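Local coordinates for cell surface protein (Faecalibacterium prausnitzii A2-165, PDB 4GT6) that is of unknown function but, as an extracellular protein with BspA-type leucine-rich repeats, probably binds other proteins through this N-terminal part of its longer chain, at residues D232-R237 with V253-T258; D274-I279 with S297-L302; I316-G321 with S343-I348. All blocks are in the same frame, centred on the assembly; numbering follows the deposited sequence.

Overall arrangement
The three contacts follow one another along the chain; none nests in or crosses another. Interaction 1 comes first and closes a loop of 15 residues between strands 233-237 and 253-256. Interaction 2 closes the next loop, of 17 residues, and interaction 3 one of 21 residues. Interactions 1 and 2 share a sheet, because strands 253-256 and 278-279 are neighbours in it; the V253 O to S275 OG and A254 O to V277 N bonds join them. Interactions 2 and 3 meet at the sodium ion, held by S297 O and E320 O, and at L302 against I318. Together they tie successive turns of the leucine-rich repeat solenoid towards its C-terminal end.

Interaction 1. Residues D232-R237 with V253-T258; sequences DYALIR and VARIET. With EDO (1,2-ethanediol), chain B; EDO (1,2-ethanediol), chain L.
Three backbone hydrogen bonds join Y233-L235 to A254-E257. A254 N gives to Y233 O at 2.7 Å, L235 N to R255 O at 2.8 Å, and E257 N to L235 O at 2.9 Å. The strands run parallel, with their axes 32° apart. Their register slips by one residue between Y233 and A234, which makes a beta bulge at A254.

On one face V253 CG1 lies 4.3 Å from L235 CB, and Y233 CB lies near V253 CG2. On the other face A234 CB meets R255 CB. I236 CG2 packs on E257 CB at 3.9 Å.

The charged groups pair within 253-258. R255 grips the E257 carboxylate side-on, with NE on OE1 at 2.7 Å and NH2 on OE2. The E257 chain bends at chi2 (44°), which turns the carboxylate back to R255. T258 N also gives to OE2, so two donors hold that oxygen from the same face. Water 1 links I236 O to T258 O. The R255 guanidinium also bonds S278 and a 1,2-ethanediol.

Strand 233-237 pairs antiparallel with 224-227 on its other edge, so a beta hairpin is joined here to the parallel strands of the leucine-rich repeat solenoid.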
loop_
_atom_site.group_PDB
_atom_site.type_symbol
_atom_site.label_atom_id
_atom_site.label_comp_id
_atom_site.label_asym_id
_atom_site.label_seq_id
_atom_site.Cartn_x
_atom_site.Cartn_y
_atom_site.Cartn_z
ATOM N N ASP A 232 -16.957 12.127 -14.143
ATOM C CA ASP A 232 -16.173 10.971 -14.605
ATOM C C ASP A 232 -15.832 10.071 -13.449
ATOM O O ASP A 232 -15.684 10.551 -12.318
ATOM C CB ASP A 232 -14.837 11.408 -15.251
ATOM C CG ASP A 232 -14.907 11.938 -16.674
ATOM O OD1 ASP A 232 -15.987 11.811 -17.310
ATOM O OD2 ASP A 232 -13.865 12.428 -17.170
ATOM N N TYR A 233 -15.614 8.777 -13.733
ATOM C CA TYR A 233 -15.174 7.853 -12.712
ATOM C C TYR A 233 -13.883 7.176 -13.132
ATOM O O TYR A 233 -13.670 6.938 -14.320
ATOM C CB TYR A 233 -16.223 6.754 -12.474
ATOM C CG TYR A 233 -17.521 7.200 -11.848
ATOM C CD1 TYR A 233 -18.479 7.869 -12.594
ATOM C CD2 TYR A 233 -17.835 6.859 -10.539
ATOM C CE1 TYR A 233 -19.715 8.215 -12.046
ATOM C CE2 TYR A 233 -19.060 7.223 -9.971
ATOM C CZ TYR A 233 -20.006 7.872 -10.737
ATOM O OH TYR A 233 -21.224 8.211 -10.186
ATOM N N ALA A 234 -13.061 6.821 -12.159
ATOM C CA ALA A 234 -11.894 5.969 -12.371
ATOM C C ALA A 234 -12.157 4.707 -11.567
ATOM O O ALA A 234 -12.567 4.808 -10.401
ATOM C CB ALA A 234 -10.600 6.657 -11.901
ATOM N N LEU A 235 -11.950 3.530 -12.160
ATOM C CA LEU A 235 -12.114 2.276 -11.416
ATOM C C LEU A 235 -10.815 2.053 -10.643
ATOM O O LEU A 235 -9.754 1.957 -11.258
ATOM C CB LEU A 235 -12.398 1.102 -12.392
ATOM C CG LEU A 235 -12.976 -0.173 -11.766
ATOM C CD1 LEU A 235 -13.700 -0.999 -12.828
ATOM C CD2 LEU A 235 -11.882 -1.067 -11.114
ATOM N N ILE A 236 -10.885 2.007 -9.304
ATOM C CA ILE A 236 -9.638 1.916 -8.550
ATOM C C ILE A 236 -9.425 0.547 -7.879
ATOM O O ILE A 236 -8.262 0.157 -7.725
ATOM C CB ILE A 236 -9.469 3.107 -7.570
ATOM C CG1 ILE A 236 -10.455 3.082 -6.398
ATOM C CG2 ILE A 236 -9.469 4.513 -8.340
ATOM C CD1 ILE A 236 -10.177 4.171 -5.356
ATOM N N ARG A 237 -10.499 -0.207 -7.520
ATOM C CA ARG A 237 -10.293 -1.514 -6.903
ATOM C C ARG A 237 -11.453 -2.477 -7.176
ATOM O O ARG A 237 -12.577 -2.276 -6.703
ATOM C CB ARG A 237 -10.074 -1.388 -5.367
ATOM C CG ARG A 237 -9.811 -2.699 -4.634
ATOM C CD ARG A 237 -8.400 -3.245 -4.894
ATOM N NE ARG A 237 -8.383 -4.217 -6.000
ATOM C CZ ARG A 237 -7.291 -4.844 -6.428
ATOM N NH1 ARG A 237 -6.099 -4.543 -5.920
ATOM N NH2 ARG A 237 -7.381 -5.780 -7.370
ATOM N N VAL A 253 -17.036 5.300 -16.987
ATOM C CA VAL A 253 -15.700 5.094 -16.393
ATOM C C VAL A 253 -14.691 5.603 -17.420
ATOM O O VAL A 253 -14.731 5.170 -18.575
ATOM C CB VAL A 253 -15.434 3.620 -15.991
ATOM C CG1 VAL A 253 -13.949 3.418 -15.602
ATOM C CG2 VAL A 253 -16.354 3.203 -14.840
ATOM N N ALA A 254 -13.832 6.549 -17.023
ATOM C CA ALA A 254 -12.860 7.154 -17.943
ATOM C C ALA A 254 -11.478 6.532 -17.834
ATOM O O ALA A 254 -10.651 6.689 -18.737
ATOM C CB ALA A 254 -12.758 8.643 -17.659
ATOM N N ARG A 255 -11.215 5.837 -16.728
ATOM C CA ARG A 255 -9.884 5.293 -16.467
ATOM C C ARG A 255 -9.954 4.040 -15.618
ATOM O O ARG A 255 -10.769 3.957 -14.699
ATOM C CB ARG A 255 -9.054 6.382 -15.723
ATOM C CG ARG A 255 -7.712 5.873 -15.112
ATOM C CD ARG A 255 -6.662 6.952 -14.977
ATOM N NE ARG A 255 -5.426 6.446 -14.358
ATOM C CZ ARG A 255 -4.327 6.085 -15.019
ATOM N NH1 ARG A 255 -4.295 6.125 -16.345
ATOM N NH2 ARG A 255 -3.252 5.674 -14.356
ATOM N N ILE A 256 -9.077 3.075 -15.920
ATOM C CA ILE A 256 -8.846 1.904 -15.080
ATOM C C ILE A 256 -7.540 2.252 -14.384
ATOM O O ILE A 256 -6.503 2.335 -15.056
ATOM C CB ILE A 256 -8.787 0.550 -15.843
ATOM C CG1 ILE A 256 -10.075 0.280 -16.630
ATOM C CG2 ILE A 256 -8.505 -0.590 -14.841
ATOM C CD1 ILE A 256 -9.866 -0.736 -17.796
ATOM N N GLU A 257 -7.586 2.521 -13.068
ATOM C CA GLU A 257 -6.411 2.975 -12.343
ATOM C C GLU A 257 -5.381 1.816 -12.161
ATOM O O GLU A 257 -5.692 0.641 -12.393
ATOM C CB GLU A 257 -6.823 3.645 -11.012
ATOM C CG GLU A 257 -5.756 4.513 -10.347
ATOM C CD GLU A 257 -5.007 5.441 -11.285
ATOM O OE1 GLU A 257 -5.590 6.480 -11.669
ATOM O OE2 GLU A 257 -3.889 5.078 -11.722
ATOM N N THR A 258 -4.140 2.178 -11.839
ATOM C CA THR A 258 -3.040 1.229 -11.678
ATOM C C THR A 258 -3.434 0.114 -10.698
ATOM O O THR A 258 -4.040 0.383 -9.657
ATOM C CB THR A 258 -1.736 1.956 -11.272
ATOM O OG1 THR A 258 -0.667 1.006 -11.175
ATOM C CG2 THR A 258 -1.851 2.723 -9.962
HETATM C C1 EDO B . 0.355 4.870 -15.548
HETATM O O1 EDO B . -0.311 4.265 -14.433
HETATM C C2 EDO B . -0.472 4.722 -16.850
HETATM O O2 EDO B . -1.375 5.805 -17.001
HETATM C C1 EDO L . 2.598 2.857 -10.089
HETATM O O1 EDO L . 1.584 1.866 -10.110
HETATM C C2 EDO L . 2.227 4.108 -10.905
HETATM O O2 EDO L . 1.291 4.872 -10.182
HETATM O O HOH W 1 -6.125 1.606 -8.585
#

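Interaction 2. Residues D274-I279 with S297-L302; sequences DSVVSI and SRITEL. With NA (sodium ion), chain R; EDO (1,2-ethanediol), chain I.
Water, more than direct bonding, joins the backbones of V277-I279 and R298-E301. Water 5 links V277 O to R298 O, water 4 links V277 O to T300 N, and water 6 links I279 N to E301 O. The one direct hydrogen bond found between 274-279 and 297-302 is S297 N to D274 OD1, at 2.9 Å. It reaches the carboxylate from above, 47° out of its plane. OD1 also accepts from O2 of a 1,2-ethanediol, probably from the crystallisation liquor. Water 2 bridges D274 OD2 and S297 OG.

The R298 side chain lies along D274 O and V277. Its CD sits 3.2 Å from D274 O. The chain bends at chi3 (66°), and V277 CG1 lies over the centre of one guanidinium face, 3.5 Å above its plane.

Inside, I299 does the packing. Its CG2 lies alongside V276 CG1 at 3.9 Å, and its CD1 meets I279 CD1 at 3.7 Å. I299 carries CG1 between its backbone N and carbonyl carbon (chi1 56°), which leaves CG2 beside the backbone N.

S297 O binds the sodium ion at 2.4 Å, and I299 O takes bonds from two of its waters. The chemistry implies a hydrated outer seam between adjacent repeat turns, over an aliphatic interior.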
loop_
_atom_site.group_PDB
_atom_site.type_symbol
_atom_site.label_atom_id
_atom_site.label_comp_id
_atom_site.label_asym_id
_atom_site.label_seq_id
_atom_site.Cartn_x
_atom_site.Cartn_y
_atom_site.Cartn_z
ATOM N N ASP A 274 -16.200 2.352 -24.298
ATOM C CA ASP A 274 -15.365 3.281 -25.062
ATOM C C ASP A 274 -15.103 4.589 -24.291
ATOM O O ASP A 274 -14.227 5.359 -24.694
ATOM C CB ASP A 274 -15.959 3.560 -26.446
ATOM C CG ASP A 274 -15.973 2.336 -27.357
ATOM O OD1 ASP A 274 -15.120 1.432 -27.163
ATOM O OD2 ASP A 274 -16.821 2.289 -28.267
ATOM N N SER A 275 -15.789 4.798 -23.138
ATOM C CA SER A 275 -15.510 5.965 -22.285
ATOM C C SER A 275 -14.132 5.815 -21.614
ATOM O O SER A 275 -13.561 6.817 -21.192
ATOM C CB SER A 275 -16.612 6.177 -21.239
ATOM O OG SER A 275 -16.802 5.062 -20.381
ATOM N N VAL A 276 -13.576 4.578 -21.533
ATOM C CA VAL A 276 -12.241 4.364 -20.933
ATOM C C VAL A 276 -11.184 4.914 -21.899
ATOM O O VAL A 276 -11.092 4.453 -23.051
ATOM C CB VAL A 276 -11.955 2.884 -20.557
ATOM C CG1 VAL A 276 -10.478 2.682 -20.153
ATOM C CG2 VAL A 276 -12.871 2.422 -19.422
ATOM N N VAL A 277 -10.418 5.900 -21.440
ATOM C CA VAL A 277 -9.389 6.523 -22.291
ATOM C C VAL A 277 -7.974 6.142 -21.841
ATOM O O VAL A 277 -7.018 6.398 -22.577
ATOM C CB VAL A 277 -9.541 8.058 -22.433
ATOM C CG1 VAL A 277 -10.885 8.417 -23.064
ATOM C CG2 VAL A 277 -9.331 8.790 -21.106
ATOM N N SER A 278 -7.817 5.589 -20.628
ATOM C CA SER A 278 -6.481 5.187 -20.157
ATOM C C SER A 278 -6.563 4.053 -19.144
ATOM O O SER A 278 -7.560 3.892 -18.455
ATOM C CB SER A 278 -5.710 6.364 -19.553
ATOM O OG SER A 278 -6.313 6.845 -18.366
ATOM N N ILE A 279 -5.492 3.272 -19.087
ATOM C CA ILE A 279 -5.301 2.128 -18.182
ATOM C C ILE A 279 -3.997 2.343 -17.437
ATOM O O ILE A 279 -2.988 2.662 -18.075
ATOM C CB ILE A 279 -5.265 0.794 -18.970
ATOM C CG1 ILE A 279 -6.514 0.611 -19.860
ATOM C CG2 ILE A 279 -5.119 -0.390 -18.021
ATOM C CD1 ILE A 279 -6.372 -0.546 -20.880
ATOM N N SER A 297 -12.249 1.486 -27.591
ATOM C CA SER A 297 -11.708 2.002 -28.859
ATOM C C SER A 297 -10.905 3.306 -28.643
ATOM O O SER A 297 -10.348 3.833 -29.606
ATOM C CB SER A 297 -12.850 2.263 -29.846
ATOM O OG SER A 297 -13.650 3.340 -29.375
ATOM N N ARG A 298 -10.882 3.856 -27.399
ATOM C CA ARG A 298 -10.236 5.153 -27.146
ATOM C C ARG A 298 -8.924 5.064 -26.348
ATOM O O ARG A 298 -8.276 6.090 -26.116
ATOM C CB ARG A 298 -11.225 6.127 -26.477
ATOM C CG ARG A 298 -12.338 6.539 -27.475
ATOM C CD ARG A 298 -13.385 7.473 -26.898
ATOM N NE ARG A 298 -12.852 8.790 -26.551
ATOM C CZ ARG A 298 -13.237 9.502 -25.495
ATOM N NH1 ARG A 298 -14.138 9.014 -24.649
ATOM N NH2 ARG A 298 -12.704 10.695 -25.261
ATOM N N ILE A 299 -8.479 3.858 -26.004
ATOM C CA ILE A 299 -7.175 3.744 -25.346
ATOM C C ILE A 299 -6.093 3.788 -26.426
ATOM O O ILE A 299 -6.342 3.321 -27.538
ATOM C CB ILE A 299 -7.066 2.503 -24.435
ATOM C CG1 ILE A 299 -7.377 1.209 -25.206
ATOM C CG2 ILE A 299 -7.996 2.672 -23.205
ATOM C CD1 ILE A 299 -6.795 -0.082 -24.509
ATOM N N THR A 300 -4.902 4.345 -26.106
ATOM C CA THR A 300 -3.823 4.469 -27.095
ATOM C C THR A 300 -2.516 3.850 -26.592
ATOM O O THR A 300 -1.502 3.921 -27.296
ATOM C CB THR A 300 -3.605 5.950 -27.496
ATOM O OG1 THR A 300 -3.159 6.667 -26.341
ATOM C CG2 THR A 300 -4.859 6.609 -28.064
ATOM N N GLU A 301 -2.539 3.225 -25.394
ATOM C CA GLU A 301 -1.345 2.607 -24.826
ATOM C C GLU A 301 -1.702 1.391 -23.995
ATOM O O GLU A 301 -2.747 1.385 -23.339
ATOM C CB GLU A 301 -0.644 3.659 -23.944
ATOM C CG GLU A 301 0.524 3.204 -23.089
ATOM C CD GLU A 301 0.955 4.302 -22.134
ATOM O OE1 GLU A 301 1.482 5.329 -22.621
ATOM O OE2 GLU A 301 0.710 4.165 -20.913
ATOM N N LEU A 302 -0.841 0.361 -24.034
ATOM C CA LEU A 302 -0.904 -0.784 -23.119
ATOM C C LEU A 302 0.203 -0.500 -22.093
ATOM O O LEU A 302 1.381 -0.422 -22.473
ATOM C CB LEU A 302 -0.753 -2.139 -23.833
ATOM C CG LEU A 302 -1.926 -2.559 -24.741
ATOM C CD1 LEU A 302 -1.820 -4.021 -25.049
ATOM C CD2 LEU A 302 -3.283 -2.292 -24.098
HETATM NA NA NA R . -8.679 2.678 -30.854
HETATM C C1 EDO I . -15.843 -2.023 -26.732
HETATM O O1 EDO I . -16.067 -0.842 -25.977
HETATM C C2 EDO I . -15.884 -1.709 -28.255
HETATM O O2 EDO I . -14.804 -0.855 -28.610
HETATM O O HOH W 2 -16.064 2.544 -31.025
HETATM O O HOH W 3 -14.080 9.434 -21.181
HETATM O O HOH W 4 -4.595 5.332 -23.393
HETATM O O HOH W 5 -6.632 7.807 -24.927
HETATM O O HOH W 6 -3.869 3.333 -21.668
HETATM O O HOH W 7 -1.847 4.343 -20.030
HETATM O O HOH W 8 -7.190 4.426 -30.028
HETATM O O HOH W 9 -8.176 1.579 -28.701
HETATM O O HOH W 10 -9.196 4.046 -32.821
HETATM O O HOH W 11 -10.051 0.901 -31.765
#

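Interaction 3. Residues I316-G321 with S343-I348; sequences IDIPEG and SSVTKI. With NA (sodium ion), chain R.
The sodium site lies at the turn that follows strand 315-317, where E320 and G321 meet S344. G321 N gives a hydrogen bond to S344 OG at 3.0 Å, with an N-H...O angle of 143°. S344 places OG between its backbone N and carbonyl carbon (chi1 60°), and its CB points toward 316-321. The same hydroxyl also bonds I322 O, so it joins two neighbouring backbone groups of this turn.

E320 does two jobs with different atoms. Its carbonyl oxygen binds the sodium ion at 2.4 Å, while its carboxylate turns to the other segment. The side chain leaves with CG anti to the backbone N (chi1 -172°) and then bends at chi2. This brings OE2 to 3.4 Å from S344 CB. Two waters extend its reach to S343. Water 12 gives to OE1 at 2.5 Å and accepts from S343 N. Water 13 gives to OE2 and bonds S343 OG at 2.6 Å.

In the leucine-rich repeat solenoid, these segments belong to successive turns, and strand 315-317 pairs in parallel with strand 338-341. S297 O, from the preceding turn, and waters 8 to 11 complete the sodium shell, so the ion bridges two turns by backbone oxygens.

G321 has a positive phi (106°), at which a CB would press on the carbonyl oxygen of E320; it would also run into the sodium ion. On the inner side I318 CG2 touches V345 CG2 loosely at 4.5 Å. I318 also packs on I339, and V345 on I325.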
loop_
_atom_site.group_PDB
_atom_site.type_symbol
_atom_site.label_atom_id
_atom_site.label_comp_id
_atom_site.label_asym_id
_atom_site.label_seq_id
_atom_site.Cartn_x
_atom_site.Cartn_y
_atom_site.Cartn_z
ATOM N N ILE A 316 -5.277 -12.615 -28.084
ATOM C CA ILE A 316 -5.623 -11.230 -27.764
ATOM C C ILE A 316 -5.504 -10.380 -29.036
ATOM O O ILE A 316 -4.580 -10.564 -29.832
ATOM C CB ILE A 316 -4.813 -10.661 -26.553
ATOM C CG1 ILE A 316 -5.381 -9.297 -26.066
ATOM C CG2 ILE A 316 -3.307 -10.606 -26.807
ATOM C CD1 ILE A 316 -5.057 -8.946 -24.649
ATOM N N ASP A 317 -6.475 -9.482 -29.232
ATOM C CA ASP A 317 -6.524 -8.571 -30.371
ATOM C C ASP A 317 -6.292 -7.162 -29.850
ATOM O O ASP A 317 -7.130 -6.634 -29.120
ATOM C CB ASP A 317 -7.868 -8.691 -31.099
ATOM C CG ASP A 317 -8.008 -10.015 -31.824
ATOM O OD1 ASP A 317 -8.393 -11.009 -31.175
ATOM O OD2 ASP A 317 -7.668 -10.073 -33.016
ATOM N N ILE A 318 -5.127 -6.590 -30.156
ATOM C CA ILE A 318 -4.774 -5.238 -29.699
ATOM C C ILE A 318 -5.527 -4.255 -30.617
ATOM O O ILE A 318 -5.416 -4.387 -31.843
ATOM C CB ILE A 318 -3.235 -5.020 -29.688
ATOM C CG1 ILE A 318 -2.464 -6.045 -28.792
ATOM C CG2 ILE A 318 -2.851 -3.582 -29.390
ATOM C CD1 ILE A 318 -3.025 -6.341 -27.436
ATOM N N PRO A 319 -6.328 -3.311 -30.058
ATOM C CA PRO A 319 -7.131 -2.438 -30.925
ATOM C C PRO A 319 -6.308 -1.441 -31.735
ATOM O O PRO A 319 -5.272 -0.962 -31.277
ATOM C CB PRO A 319 -8.056 -1.698 -29.937
ATOM C CG PRO A 319 -7.343 -1.719 -28.650
ATOM C CD PRO A 319 -6.585 -3.037 -28.628
ATOM N N GLU A 320 -6.818 -1.099 -32.921
ATOM C CA GLU A 320 -6.279 -0.054 -33.793
ATOM C C GLU A 320 -6.203 1.237 -32.970
ATOM O O GLU A 320 -7.135 1.514 -32.216
ATOM C CB GLU A 320 -7.228 0.125 -35.002
ATOM C CG GLU A 320 -6.677 1.049 -36.076
ATOM C CD GLU A 320 -5.338 0.590 -36.619
ATOM O OE1 GLU A 320 -5.260 -0.575 -37.067
ATOM O OE2 GLU A 320 -4.354 1.357 -36.511
ATOM N N GLY A 321 -5.103 1.980 -33.057
ATOM C CA GLY A 321 -4.985 3.189 -32.242
ATOM C C GLY A 321 -4.028 3.052 -31.070
ATOM O O GLY A 321 -3.567 4.059 -30.535
ATOM N N SER A 343 -0.914 -1.700 -37.083
ATOM C CA SER A 343 0.236 -0.958 -37.609
ATOM C C SER A 343 0.445 0.381 -36.872
ATOM O O SER A 343 1.520 0.972 -37.001
ATOM C CB SER A 343 0.105 -0.734 -39.115
ATOM O OG SER A 343 -1.075 -0.003 -39.407
ATOM N N SER A 344 -0.540 0.823 -36.050
ATOM C CA SER A 344 -0.375 2.029 -35.231
ATOM C C SER A 344 0.678 1.813 -34.103
ATOM O O SER A 344 1.212 2.801 -33.589
ATOM C CB SER A 344 -1.714 2.462 -34.623
ATOM O OG SER A 344 -2.250 1.443 -33.788
ATOM N N VAL A 345 0.994 0.532 -33.727
ATOM C CA VAL A 345 1.971 0.254 -32.656
ATOM C C VAL A 345 3.397 0.503 -33.191
ATOM O O VAL A 345 3.852 -0.209 -34.093
ATOM C CB VAL A 345 1.832 -1.179 -32.051
ATOM C CG1 VAL A 345 2.861 -1.405 -30.955
ATOM C CG2 VAL A 345 0.432 -1.428 -31.502
ATOM N N THR A 346 4.108 1.495 -32.627
ATOM C CA THR A 346 5.464 1.807 -33.128
ATOM C C THR A 346 6.547 1.587 -32.074
ATOM O O THR A 346 7.737 1.795 -32.362
ATOM C CB THR A 346 5.501 3.259 -33.637
ATOM O OG1 THR A 346 5.201 4.137 -32.550
ATOM C CG2 THR A 346 4.534 3.495 -34.810
ATOM N N LYS A 347 6.138 1.186 -30.858
ATOM C CA LYS A 347 7.059 0.922 -29.751
ATOM C C LYS A 347 6.630 -0.327 -28.995
ATOM O O LYS A 347 5.505 -0.387 -28.480
ATOM C CB LYS A 347 7.159 2.126 -28.783
ATOM C CG LYS A 347 7.906 3.331 -29.344
ATOM C CD LYS A 347 8.247 4.339 -28.256
ATOM N N ILE A 348 7.525 -1.318 -28.937
ATOM C CA ILE A 348 7.341 -2.602 -28.228
ATOM C C ILE A 348 8.702 -3.002 -27.652
ATOM O O ILE A 348 9.523 -3.549 -28.389
ATOM C CB ILE A 348 6.743 -3.790 -29.077
ATOM C CG1 ILE A 348 5.457 -3.416 -29.856
ATOM C CG2 ILE A 348 6.515 -5.040 -28.186
ATOM C CD1 ILE A 348 5.043 -4.436 -30.941
HETATM NA NA NA R . -8.679 2.678 -30.854
HETATM O O HOH W 12 -3.666 -1.845 -38.511
HETATM O O HOH W 13 -2.599 1.921 -38.483
HETATM O O HOH W 8 -7.190 4.426 -30.028
HETATM O O HOH W 10 -9.196 4.046 -32.821
HETATM O O HOH W 9 -8.176 1.579 -28.701
HETATM O O HOH W 11 -10.051 0.901 -31.765
#